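Local coordinates for uncharacterized protein (Cytophaga hutchinsonii, PDB 3OMT) that is probably the antitoxin component of a toxin-antitoxin system, an Xre-family helix-turn-helix protein expected to bind DNA, at residues Val38-Trp41 and Asp45-Pro48; Glu51-Ile56 and Arg65-Ser70; Phe10-Leu13 and Ala18-Gly21; Asn24-Glu29 and Ala57-Val62. All coordinates share one frame; numbering follows the deposited sequence.

In the fold
The four contacts surround one small helical core, with helix 50-60 running through it. Interaction 1 turns the chain from helix 35-42 toward helix 50-60. Its W41 and P48 pack on I56 and L53 of interaction 2, whose centre is about 12 Å away. Interaction 2 brings the C-terminal segment onto the same helix. It touches interaction 3, centres about 10 Å apart, through a probable hydrogen bond from R12 N to L67 O at 2.8 Å. Interaction 4 joins helix 24-30 to the end of helix 50-60, and interaction 1 is nested within the loop it closes. All four interactions come within reach of the second subunit.

Interaction 1 of 4, residues Val38-Trp41 and Asp45-Pro48; sequences VSKW and DVQP
W41 reaches from helix 35-42 across to V46 and P48 in the loop that follows. Its CG is anti to the carbonyl carbon (chi1 -64°), which brings the indole to V46 O and P48. CB comes first and lies 4.1 Å from V46 O. CG sits beneath the proline ring, with P48 CD 4.0 Å away. CD1 meets two different groups. V46 O approaches it at the ring edge, in plane, at 3.4 Å, while P48 CD lies over one face. NE1 and CE2 then pass under P48 CB. This carbon stands 3.9 Å from the centroid of the W41 five-membered ring, 18° off the normal, which is a CH-pi contact. V38 CA lies over the opposite face, toward its rim. The far end of the indole goes on to T52 and I56 of helix 50-60.

The backbone holds the turn beside this stack. K40 O accepts from two amides. D45 N, at 2.9 Å, comes in the carbonyl plane. V46 N, at 3.2 Å, lies above that plane, yet its N-H points almost straight at the oxygen (171°). The V46 and K40 side chains cross at an angle, and V46 CG2 lies 3.9 Å from K40 CB. The charged ends of K40 and D45 do not meet. D45 OD2 bonds to T43 OG1 instead.

One carbonyl with two amide donors thus ties the loop to the helix end. The indole, with P48 on one face and V38 CA on the other, ties it to the core. The contact is polar at the backbone and apolar in its side chains, without a K40-D45 salt bridge.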
loop_
_atom_site.group_PDB
_atom_site.type_symbol
_atom_site.label_atom_id
_atom_site.label_comp_id
_atom_site.label_asym_id
_atom_site.label_seq_id
_atom_site.Cartn_x
_atom_site.Cartn_y
_atom_site.Cartn_z
ATOM N N VAL A 38 4.284 4.485 -14.899
ATOM C CA VAL A 38 3.109 3.605 -14.895
ATOM C C VAL A 38 3.459 2.202 -15.353
ATOM O O VAL A 38 3.027 1.207 -14.778
ATOM C CB VAL A 38 1.936 4.219 -15.702
ATOM C CG1 VAL A 38 0.834 3.217 -15.902
ATOM C CG2 VAL A 38 1.483 5.504 -15.030
ATOM N N SER A 39 4.297 2.107 -16.376
ATOM C CA SER A 39 4.717 0.813 -16.859
ATOM C C SER A 39 5.401 -0.030 -15.773
ATOM O O SER A 39 5.123 -1.239 -15.643
ATOM C CB SER A 39 5.666 0.981 -18.054
ATOM O OG SER A 39 6.008 -0.297 -18.567
ATOM N N LYS A 40 6.278 0.604 -15.004
ATOM C CA LYS A 40 7.053 -0.089 -13.990
ATOM C C LYS A 40 6.159 -0.472 -12.803
ATOM O O LYS A 40 6.419 -1.462 -12.117
ATOM C CB LYS A 40 8.231 0.785 -13.562
ATOM C CG LYS A 40 9.261 0.782 -14.672
ATOM C CD LYS A 40 10.570 1.387 -14.281
ATOM C CE LYS A 40 11.543 1.356 -15.458
ATOM N NZ LYS A 40 11.872 -0.025 -15.946
ATOM N N TRP A 41 5.103 0.302 -12.559
ATOM C CA TRP A 41 4.142 -0.167 -11.557
ATOM C C TRP A 41 3.556 -1.523 -12.036
ATOM O O TRP A 41 3.447 -2.505 -11.278
ATOM C CB TRP A 41 2.964 0.780 -11.375
ATOM C CG TRP A 41 3.260 2.131 -10.854
ATOM C CD1 TRP A 41 4.363 2.542 -10.152
ATOM C CD2 TRP A 41 2.414 3.270 -10.980
ATOM N NE1 TRP A 41 4.242 3.883 -9.831
ATOM C CE2 TRP A 41 3.069 4.354 -10.343
ATOM C CE3 TRP A 41 1.164 3.492 -11.593
ATOM C CZ2 TRP A 41 2.526 5.643 -10.299
ATOM C CZ3 TRP A 41 0.619 4.807 -11.522
ATOM C CH2 TRP A 41 1.312 5.846 -10.874
ATOM N N ASP A 45 8.052 -3.595 -11.033
ATOM C CA ASP A 45 9.438 -3.119 -10.919
ATOM C C ASP A 45 9.620 -1.976 -9.961
ATOM O O ASP A 45 10.646 -1.907 -9.278
ATOM C CB ASP A 45 9.948 -2.799 -12.288
ATOM C CG ASP A 45 10.222 -4.063 -13.100
ATOM O OD1 ASP A 45 11.071 -4.879 -12.671
ATOM O OD2 ASP A 45 9.643 -4.244 -14.177
ATOM N N VAL A 46 8.649 -1.063 -9.912
ATOM C CA VAL A 46 8.671 0.056 -8.994
ATOM C C VAL A 46 7.258 0.110 -8.417
ATOM O O VAL A 46 6.264 -0.030 -9.154
ATOM C CB VAL A 46 8.962 1.389 -9.711
ATOM C CG1 VAL A 46 8.842 2.595 -8.707
ATOM C CG2 VAL A 46 10.336 1.359 -10.328
ATOM N N GLN A 47 7.150 0.293 -7.114
ATOM C CA GLN A 47 5.852 0.368 -6.484
ATOM C C GLN A 47 5.411 1.814 -6.330
ATOM O O GLN A 47 6.208 2.693 -5.965
ATOM C CB GLN A 47 5.821 -0.313 -5.099
ATOM C CG GLN A 47 6.287 -1.751 -5.131
ATOM C CD GLN A 47 5.398 -2.575 -6.057
ATOM O OE1 GLN A 47 4.201 -2.325 -6.138
ATOM N NE2 GLN A 47 5.982 -3.546 -6.755
ATOM N N PRO A 48 4.132 2.068 -6.564
ATOM C CA PRO A 48 3.602 3.397 -6.234
ATOM C C PRO A 48 3.595 3.617 -4.728
ATOM O O PRO A 48 3.560 2.660 -3.986
ATOM C CB PRO A 48 2.166 3.350 -6.759
ATOM C CG PRO A 48 1.888 1.955 -6.987
ATOM C CD PRO A 48 3.085 1.114 -6.946
#

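Interaction 2 of 4, residues Glu51-Ile56 and Arg65-Ser70; sequences ETLFDI and RELIVS
L53 and L67 lie side by side and run in opposite directions, each leaving its own backbone for the other. This sets CD2 of L53 against CD1 of L67 at 4.1 Å. L67 has CG anti to its carbonyl carbon (chi1 -65°) and an extended end (chi2 174°). Its CD1 therefore reaches the backbone of helix 50-60, where it comes 3.3 Å from L53 O. The same methyl meets I56 from one turn further along the helix. Here the two side chains cross at a slant, and I56 CG2 is 3.7 Å from L67 CD1. L67 CD1 thus rests in the notch between L53 and I56.

I68 approaches differently. Its side chain stands at about a right angle to L53, and only its end carbon, CD1, makes the contact. The deposited distance of 3.4 Å between L53 CD1 and I68 CD1 is tighter than usual. I68 was modelled in two conformers, so that closeness is doubtful.

All four residues are buried. The side chains that meet are all apolar; the one polar atom touched is L53 O. The 65-70 segment follows helix 50-60 and folds back on it. L67 also packs against L13 and V16 of helix 13-20. I56 also meets L13, as well as W41 of helix 35-42. I68 packs on F54 of the second subunit. The contact lies where three helices of one chain converge near the dimer interface.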
loop_
_atom_site.group_PDB
_atom_site.type_symbol
_atom_site.label_atom_id
_atom_site.label_comp_id
_atom_site.label_asym_id
_atom_site.label_seq_id
_atom_site.Cartn_x
_atom_site.Cartn_y
_atom_site.Cartn_z
ATOM N N GLU A 51 -0.119 6.862 -1.074
ATOM C CA GLU A 51 -0.995 7.967 -1.534
ATOM C C GLU A 51 -1.342 7.842 -3.019
ATOM O O GLU A 51 -2.506 8.010 -3.399
ATOM C CB GLU A 51 -0.380 9.323 -1.248
ATOM C CG GLU A 51 -0.080 9.539 0.221
ATOM C CD GLU A 51 1.354 9.187 0.682
ATOM O OE1 GLU A 51 1.986 8.165 0.227
ATOM O OE2 GLU A 51 1.814 9.941 1.583
ATOM N N THR A 52 -0.365 7.433 -3.837
ATOM C CA THR A 52 -0.632 7.245 -5.255
ATOM C C THR A 52 -1.623 6.099 -5.479
ATOM O O THR A 52 -2.500 6.156 -6.361
ATOM C CB THR A 52 0.685 7.029 -6.007
ATOM O OG1 THR A 52 1.443 8.246 -5.841
ATOM C CG2 THR A 52 0.464 6.768 -7.535
ATOM N N LEU A 53 -1.483 5.040 -4.687
ATOM C CA LEU A 53 -2.415 3.916 -4.808
ATOM C C LEU A 53 -3.861 4.390 -4.597
ATOM O O LEU A 53 -4.768 3.953 -5.286
ATOM C CB LEU A 53 -2.089 2.801 -3.822
ATOM C CG LEU A 53 -0.949 1.841 -4.142
ATOM C CD1 LEU A 53 -0.531 0.995 -2.939
ATOM C CD2 LEU A 53 -1.247 0.976 -5.370
ATOM N N PHE A 54 -4.078 5.296 -3.647
ATOM C CA PHE A 54 -5.434 5.809 -3.411
ATOM C C PHE A 54 -5.931 6.589 -4.663
ATOM O O PHE A 54 -7.093 6.467 -5.041
ATOM C CB PHE A 54 -5.516 6.683 -2.145
ATOM C CG PHE A 54 -5.678 5.900 -0.860
ATOM C CD1 PHE A 54 -6.874 5.927 -0.153
ATOM C CD2 PHE A 54 -4.647 5.125 -0.385
ATOM C CE1 PHE A 54 -7.046 5.210 1.008
ATOM C CE2 PHE A 54 -4.795 4.395 0.755
ATOM C CZ PHE A 54 -5.991 4.441 1.485
ATOM N N ASP A 55 -5.054 7.362 -5.289
ATOM C CA ASP A 55 -5.368 8.105 -6.528
ATOM C C ASP A 55 -5.725 7.145 -7.676
ATOM O O ASP A 55 -6.692 7.363 -8.377
ATOM C CB ASP A 55 -4.186 8.966 -6.940
ATOM C CG ASP A 55 -4.007 10.197 -6.080
ATOM O OD1 ASP A 55 -4.917 10.578 -5.299
ATOM O OD2 ASP A 55 -2.917 10.800 -6.212
ATOM N N ILE A 56 -4.960 6.054 -7.813
ATOM C CA ILE A 56 -5.229 5.016 -8.802
ATOM C C ILE A 56 -6.605 4.397 -8.542
ATOM O O ILE A 56 -7.398 4.200 -9.477
ATOM C CB ILE A 56 -4.154 3.939 -8.819
ATOM C CG1 ILE A 56 -2.753 4.516 -9.198
ATOM C CG2 ILE A 56 -4.553 2.795 -9.740
ATOM C CD1 ILE A 56 -1.564 3.603 -8.856
ATOM N N ARG A 65 -7.736 -1.430 -1.654
ATOM C CA ARG A 65 -7.206 -2.725 -1.184
ATOM C C ARG A 65 -7.048 -3.729 -2.333
ATOM O O ARG A 65 -6.161 -4.638 -2.269
ATOM C CB ARG A 65 -8.100 -3.309 -0.122
ATOM C CG ARG A 65 -8.020 -2.580 1.212
ATOM C CD ARG A 65 -8.922 -3.179 2.242
ATOM N NE ARG A 65 -8.712 -2.518 3.537
ATOM C CZ ARG A 65 -9.344 -2.881 4.663
ATOM N NH1 ARG A 65 -10.285 -3.840 4.655
ATOM N NH2 ARG A 65 -9.041 -2.276 5.790
ATOM N N GLU A 66 -7.892 -3.615 -3.368
ATOM C CA GLU A 66 -7.828 -4.552 -4.481
ATOM C C GLU A 66 -6.579 -4.362 -5.359
ATOM O O GLU A 66 -6.263 -5.231 -6.152
ATOM C CB GLU A 66 -9.105 -4.434 -5.358
ATOM C CG GLU A 66 -10.327 -4.856 -4.586
ATOM C CD GLU A 66 -11.586 -4.812 -5.410
ATOM O OE1 GLU A 66 -11.483 -4.797 -6.659
ATOM O OE2 GLU A 66 -12.683 -4.816 -4.792
ATOM N N LEU A 67 -5.881 -3.221 -5.228
ATOM C CA LEU A 67 -4.688 -2.967 -6.031
ATOM C C LEU A 67 -3.483 -3.702 -5.486
ATOM O O LEU A 67 -2.475 -3.758 -6.150
ATOM C CB LEU A 67 -4.391 -1.490 -6.066
ATOM C CG LEU A 67 -5.425 -0.581 -6.757
ATOM C CD1 LEU A 67 -5.106 0.922 -6.607
ATOM C CD2 LEU A 67 -5.650 -1.031 -8.216
ATOM N N ILE A 68 -3.578 -4.221 -4.260
ATOM C CA ILE A 68 -2.470 -4.880 -3.541
ATOM C C ILE A 68 -2.767 -6.381 -3.515
ATOM O O ILE A 68 -3.923 -6.767 -3.316
ATOM C CB ILE A 68 -2.387 -4.305 -2.081
ATOM C CG1 ILE A 68 -2.257 -2.783 -2.153
ATOM C CG2 ILE A 68 -1.245 -4.975 -1.279
ATOM C CD1 ILE A 68 -1.140 -2.386 -3.049
ATOM N N VAL A 69 -1.759 -7.228 -3.675
ATOM C CA VAL A 69 -2.017 -8.669 -3.563
ATOM C C VAL A 69 -2.278 -9.007 -2.080
ATOM O O VAL A 69 -1.682 -8.421 -1.164
ATOM C CB VAL A 69 -0.889 -9.542 -4.139
ATOM C CG1 VAL A 69 -0.742 -9.281 -5.657
ATOM C CG2 VAL A 69 0.502 -9.308 -3.436
ATOM N N SER A 70 -3.229 -9.911 -1.867
ATOM C CA SER A 70 -3.504 -10.432 -0.537
ATOM C C SER A 70 -2.361 -11.263 0.044
ATOM O O SER A 70 -1.669 -12.003 -0.671
ATOM C CB SER A 70 -4.785 -11.272 -0.613
ATOM O OG SER A 70 -5.037 -11.805 0.653
#

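Interaction 3 of 4, residues Phe10-Leu13 and Ala18-Gly21; sequences FNRL and AEKG
R12 and E19 are joined twice, once directly and once through a water. This salt bridge spans the first helix of the helix-turn-helix domain, helix 13-20, from its N-cap residue, R12, to its last turn. R12 NH2 gives a hydrogen bond of 2.9 Å to E19 OE2. The water accepts from R12 NH1 at 2.9 Å and donates to E19 OE1 at 2.6 Å. Both carboxylate oxygens and both terminal nitrogens are thus engaged in one closed ring of bonds.

The flat groups are not coplanar, as their planes stand 49° apart. OE2 and the water both lie at the edge of the guanidinium, in its plane. OE2, in contrast, is met from above the plane of its own carboxylate. The direct bond is bent, with 145° at the hydrogen. R12 reaches E19 with CG set between its backbone N and carbonyl carbon (chi1 55°) and a bend at chi3. E19 is extended beyond CG, and the two chains cross at about a right angle.

NH1 has another partner, the carbonyl oxygen of E66. The guanidinium therefore links helix 13-20 to the C-terminal segment, and R12 also packs on R65 of the second subunit. At the far end of the helix, G21 closes a Schellman motif. At the near end, N11 makes an Asx turn: L13 N donates to N11 OD1 at 2.9 Å.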
loop_
_atom_site.group_PDB
_atom_site.type_symbol
_atom_site.label_atom_id
_atom_site.label_comp_id
_atom_site.label_asym_id
_atom_site.label_seq_id
_atom_site.Cartn_x
_atom_site.Cartn_y
_atom_site.Cartn_z
ATOM N N PHE A 10 3.928 -7.329 -5.488
ATOM C CA PHE A 10 3.324 -6.541 -4.426
ATOM C C PHE A 10 1.980 -5.973 -4.851
ATOM O O PHE A 10 1.035 -5.909 -4.030
ATOM C CB PHE A 10 4.245 -5.382 -4.013
ATOM C CG PHE A 10 5.570 -5.820 -3.468
ATOM C CD1 PHE A 10 5.780 -5.904 -2.107
ATOM C CD2 PHE A 10 6.605 -6.110 -4.333
ATOM C CE1 PHE A 10 7.010 -6.308 -1.611
ATOM C CE2 PHE A 10 7.870 -6.446 -3.860
ATOM C CZ PHE A 10 8.058 -6.588 -2.492
ATOM N N ASN A 11 1.858 -5.555 -6.108
ATOM C CA ASN A 11 0.616 -4.983 -6.583
ATOM C C ASN A 11 -0.006 -5.877 -7.637
ATOM O O ASN A 11 0.676 -6.693 -8.281
ATOM C CB ASN A 11 0.798 -3.498 -7.026
ATOM C CG ASN A 11 1.393 -3.352 -8.415
ATOM O OD1 ASN A 11 0.747 -3.718 -9.409
ATOM N ND2 ASN A 11 2.634 -2.827 -8.503
ATOM N N ARG A 12 -1.297 -5.691 -7.824
ATOM C CA ARG A 12 -2.016 -6.310 -8.922
ATOM C C ARG A 12 -2.721 -5.272 -9.831
ATOM O O ARG A 12 -3.828 -5.518 -10.376
ATOM C CB ARG A 12 -2.942 -7.387 -8.420
ATOM C CG ARG A 12 -3.906 -6.964 -7.396
ATOM C CD ARG A 12 -4.799 -8.125 -6.864
ATOM N NE ARG A 12 -5.606 -8.774 -7.896
ATOM C CZ ARG A 12 -6.812 -8.365 -8.300
ATOM N NH1 ARG A 12 -7.355 -7.310 -7.749
ATOM N NH2 ARG A 12 -7.502 -9.052 -9.231
ATOM N N LEU A 13 -2.023 -4.167 -10.076
ATOM C CA LEU A 13 -2.536 -3.119 -10.944
ATOM C C LEU A 13 -2.846 -3.607 -12.347
ATOM O O LEU A 13 -3.908 -3.290 -12.887
ATOM C CB LEU A 13 -1.583 -1.953 -10.997
ATOM C CG LEU A 13 -2.003 -0.793 -11.909
ATOM C CD1 LEU A 13 -3.381 -0.217 -11.524
ATOM C CD2 LEU A 13 -0.890 0.293 -11.843
ATOM N N ALA A 18 -7.002 -4.603 -16.359
ATOM C CA ALA A 18 -7.665 -5.549 -17.252
ATOM C C ALA A 18 -9.143 -5.778 -16.875
ATOM O O ALA A 18 -10.019 -5.789 -17.749
ATOM C CB ALA A 18 -6.903 -6.867 -17.340
ATOM N N GLU A 19 -9.443 -5.908 -15.587
ATOM C CA GLU A 19 -10.801 -6.089 -15.130
ATOM C C GLU A 19 -11.662 -4.937 -15.556
ATOM O O GLU A 19 -12.789 -5.123 -16.023
ATOM C CB GLU A 19 -10.821 -6.200 -13.597
ATOM C CG GLU A 19 -10.293 -7.513 -13.057
ATOM C CD GLU A 19 -10.160 -7.528 -11.539
ATOM O OE1 GLU A 19 -10.585 -6.541 -10.856
ATOM O OE2 GLU A 19 -9.670 -8.578 -11.035
ATOM N N LYS A 20 -11.103 -3.729 -15.412
ATOM C CA LYS A 20 -11.852 -2.508 -15.682
ATOM C C LYS A 20 -11.851 -2.112 -17.168
ATOM O O LYS A 20 -12.537 -1.173 -17.549
ATOM C CB LYS A 20 -11.370 -1.353 -14.797
ATOM C CG LYS A 20 -11.680 -1.575 -13.335
ATOM C CD LYS A 20 -13.165 -1.703 -13.092
ATOM C CE LYS A 20 -13.579 -1.644 -11.630
ATOM N NZ LYS A 20 -15.066 -1.770 -11.636
ATOM N N GLY A 21 -11.090 -2.824 -18.001
ATOM C CA GLY A 21 -10.995 -2.478 -19.417
ATOM C C GLY A 21 -10.182 -1.199 -19.696
ATOM O O GLY A 21 -10.403 -0.509 -20.683
HETATM O O HOH W 1 -10.118 -6.619 -8.251
#

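Interaction 4 of 4, residues Asn24-Glu29 and Ala57-Val62; sequences NLWLTE and AEALNV
This is a mostly apolar helix-to-helix contact, in which W26 of helix 24-30 reaches the last turn of helix 50-60 at A59 and L60. It is partly buried. W26 makes the close contacts. Its CG is anti to the backbone N (chi1 -177°), and the benzene end of the indole points at the other helix. The touching is done by the rim of the ring. CH2 comes 3.4 Å from A59 O, which lies at the edge near the ring plane. The same CH2 is 4.2 Å from A59 CB. Beside it, CZ3 meets L60 CD2 at 3.8 Å. The W26 and L60 side chains run antiparallel past one another, and the methyl approaches the ring obliquely.

Neighbours touch both partners. K22 makes a cation-pi contact with the W26 ring and also packs on L60. L60 reaches L17 of helix 13-20 as well. As a separate feature of helix 24-30, N24 O accepts from both T28 N and T28 OG1, the latter at 2.8 Å. Just past L60 the other helix ends in a Schellman motif. N61 takes positive phi there, and V62 N bonds to A57 O at 3.1 Å.

Helices 24-30 and 35-42 are consistent with the helix-turn-helix pair of the Xre family. The contact joins the first of these two helices to helix 50-60, as in a compact helix-turn-helix domain.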
loop_
_atom_site.group_PDB
_atom_site.type_symbol
_atom_site.label_atom_id
_atom_site.label_comp_id
_atom_site.label_asym_id
_atom_site.label_seq_id
_atom_site.Cartn_x
_atom_site.Cartn_y
_atom_site.Cartn_z
ATOM N N ASN A 24 -2.693 0.973 -19.835
ATOM C CA ASN A 24 -1.634 1.749 -19.196
ATOM C C ASN A 24 -1.673 3.201 -19.655
ATOM O O ASN A 24 -1.499 4.107 -18.863
ATOM C CB ASN A 24 -0.244 1.180 -19.486
ATOM C CG ASN A 24 0.023 -0.146 -18.814
ATOM O OD1 ASN A 24 -0.849 -0.738 -18.173
ATOM N ND2 ASN A 24 1.277 -0.627 -18.945
ATOM N N LEU A 25 -1.897 3.411 -20.937
ATOM C CA LEU A 25 -2.036 4.795 -21.490
ATOM C C LEU A 25 -3.154 5.559 -20.806
ATOM O O LEU A 25 -2.979 6.682 -20.358
ATOM C CB LEU A 25 -2.310 4.744 -23.003
ATOM C CG LEU A 25 -2.606 6.097 -23.685
ATOM C CD1 LEU A 25 -1.394 7.000 -23.579
ATOM C CD2 LEU A 25 -3.025 5.890 -25.180
ATOM N N TRP A 26 -4.305 4.922 -20.653
ATOM C CA TRP A 26 -5.410 5.588 -19.956
ATOM C C TRP A 26 -5.004 6.050 -18.557
ATOM O O TRP A 26 -5.303 7.170 -18.128
ATOM C CB TRP A 26 -6.603 4.641 -19.862
ATOM C CG TRP A 26 -7.810 5.231 -19.248
ATOM C CD1 TRP A 26 -8.837 5.881 -19.887
ATOM C CD2 TRP A 26 -8.130 5.255 -17.851
ATOM N NE1 TRP A 26 -9.786 6.301 -18.968
ATOM C CE2 TRP A 26 -9.377 5.950 -17.711
ATOM C CE3 TRP A 26 -7.515 4.749 -16.726
ATOM C CZ2 TRP A 26 -9.993 6.149 -16.479
ATOM C CZ3 TRP A 26 -8.167 4.932 -15.464
ATOM C CH2 TRP A 26 -9.379 5.631 -15.372
ATOM N N LEU A 27 -4.343 5.177 -17.816
ATOM C CA LEU A 27 -3.986 5.516 -16.422
ATOM C C LEU A 27 -2.936 6.602 -16.401
ATOM O O LEU A 27 -2.991 7.549 -15.596
ATOM C CB LEU A 27 -3.511 4.276 -15.686
ATOM C CG LEU A 27 -3.252 4.459 -14.180
ATOM C CD1 LEU A 27 -4.594 4.786 -13.517
ATOM C CD2 LEU A 27 -2.627 3.184 -13.629
ATOM N N THR A 28 -2.010 6.508 -17.342
ATOM C CA THR A 28 -0.942 7.467 -17.461
ATOM C C THR A 28 -1.478 8.879 -17.730
ATOM O O THR A 28 -1.114 9.827 -17.063
ATOM C CB THR A 28 0.043 7.046 -18.588
ATOM O OG1 THR A 28 0.641 5.766 -18.313
ATOM C CG2 THR A 28 1.176 8.081 -18.771
ATOM N N GLU A 29 -2.397 8.993 -18.686
ATOM C CA GLU A 29 -3.019 10.270 -18.992
ATOM C C GLU A 29 -3.900 10.739 -17.836
ATOM O O GLU A 29 -3.869 11.904 -17.443
ATOM C CB GLU A 29 -3.797 10.153 -20.298
ATOM C CG GLU A 29 -2.918 9.950 -21.467
ATOM C CD GLU A 29 -3.674 10.128 -22.795
ATOM O OE1 GLU A 29 -4.914 9.957 -22.811
ATOM O OE2 GLU A 29 -3.015 10.419 -23.814
ATOM N N ALA A 57 -6.885 4.069 -7.279
ATOM C CA ALA A 57 -8.115 3.386 -6.880
ATOM C C ALA A 57 -9.306 4.297 -7.183
ATOM O O ALA A 57 -10.342 3.862 -7.667
ATOM C CB ALA A 57 -8.059 3.066 -5.423
ATOM N N GLU A 58 -9.146 5.587 -6.909
ATOM C CA GLU A 58 -10.203 6.539 -7.184
ATOM C C GLU A 58 -10.481 6.638 -8.716
ATOM O O GLU A 58 -11.654 6.626 -9.153
ATOM C CB GLU A 58 -9.836 7.893 -6.580
ATOM C CG GLU A 58 -10.852 8.984 -6.919
ATOM C CD GLU A 58 -10.358 10.371 -6.488
ATOM O OE1 GLU A 58 -9.143 10.683 -6.632
ATOM O OE2 GLU A 58 -11.199 11.169 -6.055
ATOM N N ALA A 59 -9.428 6.697 -9.512
ATOM C CA ALA A 59 -9.520 6.754 -10.973
ATOM C C ALA A 59 -10.237 5.542 -11.544
ATOM O O ALA A 59 -11.091 5.672 -12.444
ATOM C CB ALA A 59 -8.125 6.927 -11.613
ATOM N N LEU A 60 -9.902 4.378 -11.005
ATOM C CA LEU A 60 -10.481 3.107 -11.445
ATOM C C LEU A 60 -11.803 2.758 -10.815
ATOM O O LEU A 60 -12.463 1.781 -11.240
ATOM C CB LEU A 60 -9.506 1.968 -11.218
ATOM C CG LEU A 60 -8.333 1.974 -12.167
ATOM C CD1 LEU A 60 -7.228 1.072 -11.728
ATOM C CD2 LEU A 60 -8.748 1.640 -13.636
ATOM N N ASN A 61 -12.183 3.487 -9.783
ATOM C CA ASN A 61 -13.421 3.204 -9.025
ATOM C C ASN A 61 -13.448 1.808 -8.380
ATOM O O ASN A 61 -14.426 1.030 -8.522
ATOM C CB ASN A 61 -14.674 3.386 -9.901
ATOM C CG ASN A 61 -15.932 3.458 -9.077
ATOM O OD1 ASN A 61 -15.892 3.870 -7.933
ATOM N ND2 ASN A 61 -17.045 3.046 -9.649
ATOM N N VAL A 62 -12.343 1.488 -7.701
ATOM C CA VAL A 62 -12.192 0.246 -6.977
ATOM C C VAL A 62 -11.691 0.577 -5.588
ATOM O O VAL A 62 -11.079 1.621 -5.356
ATOM C CB VAL A 62 -11.167 -0.759 -7.678
ATOM C CG1 VAL A 62 -11.661 -1.120 -9.037
ATOM C CG2 VAL A 62 -9.721 -0.195 -7.711
#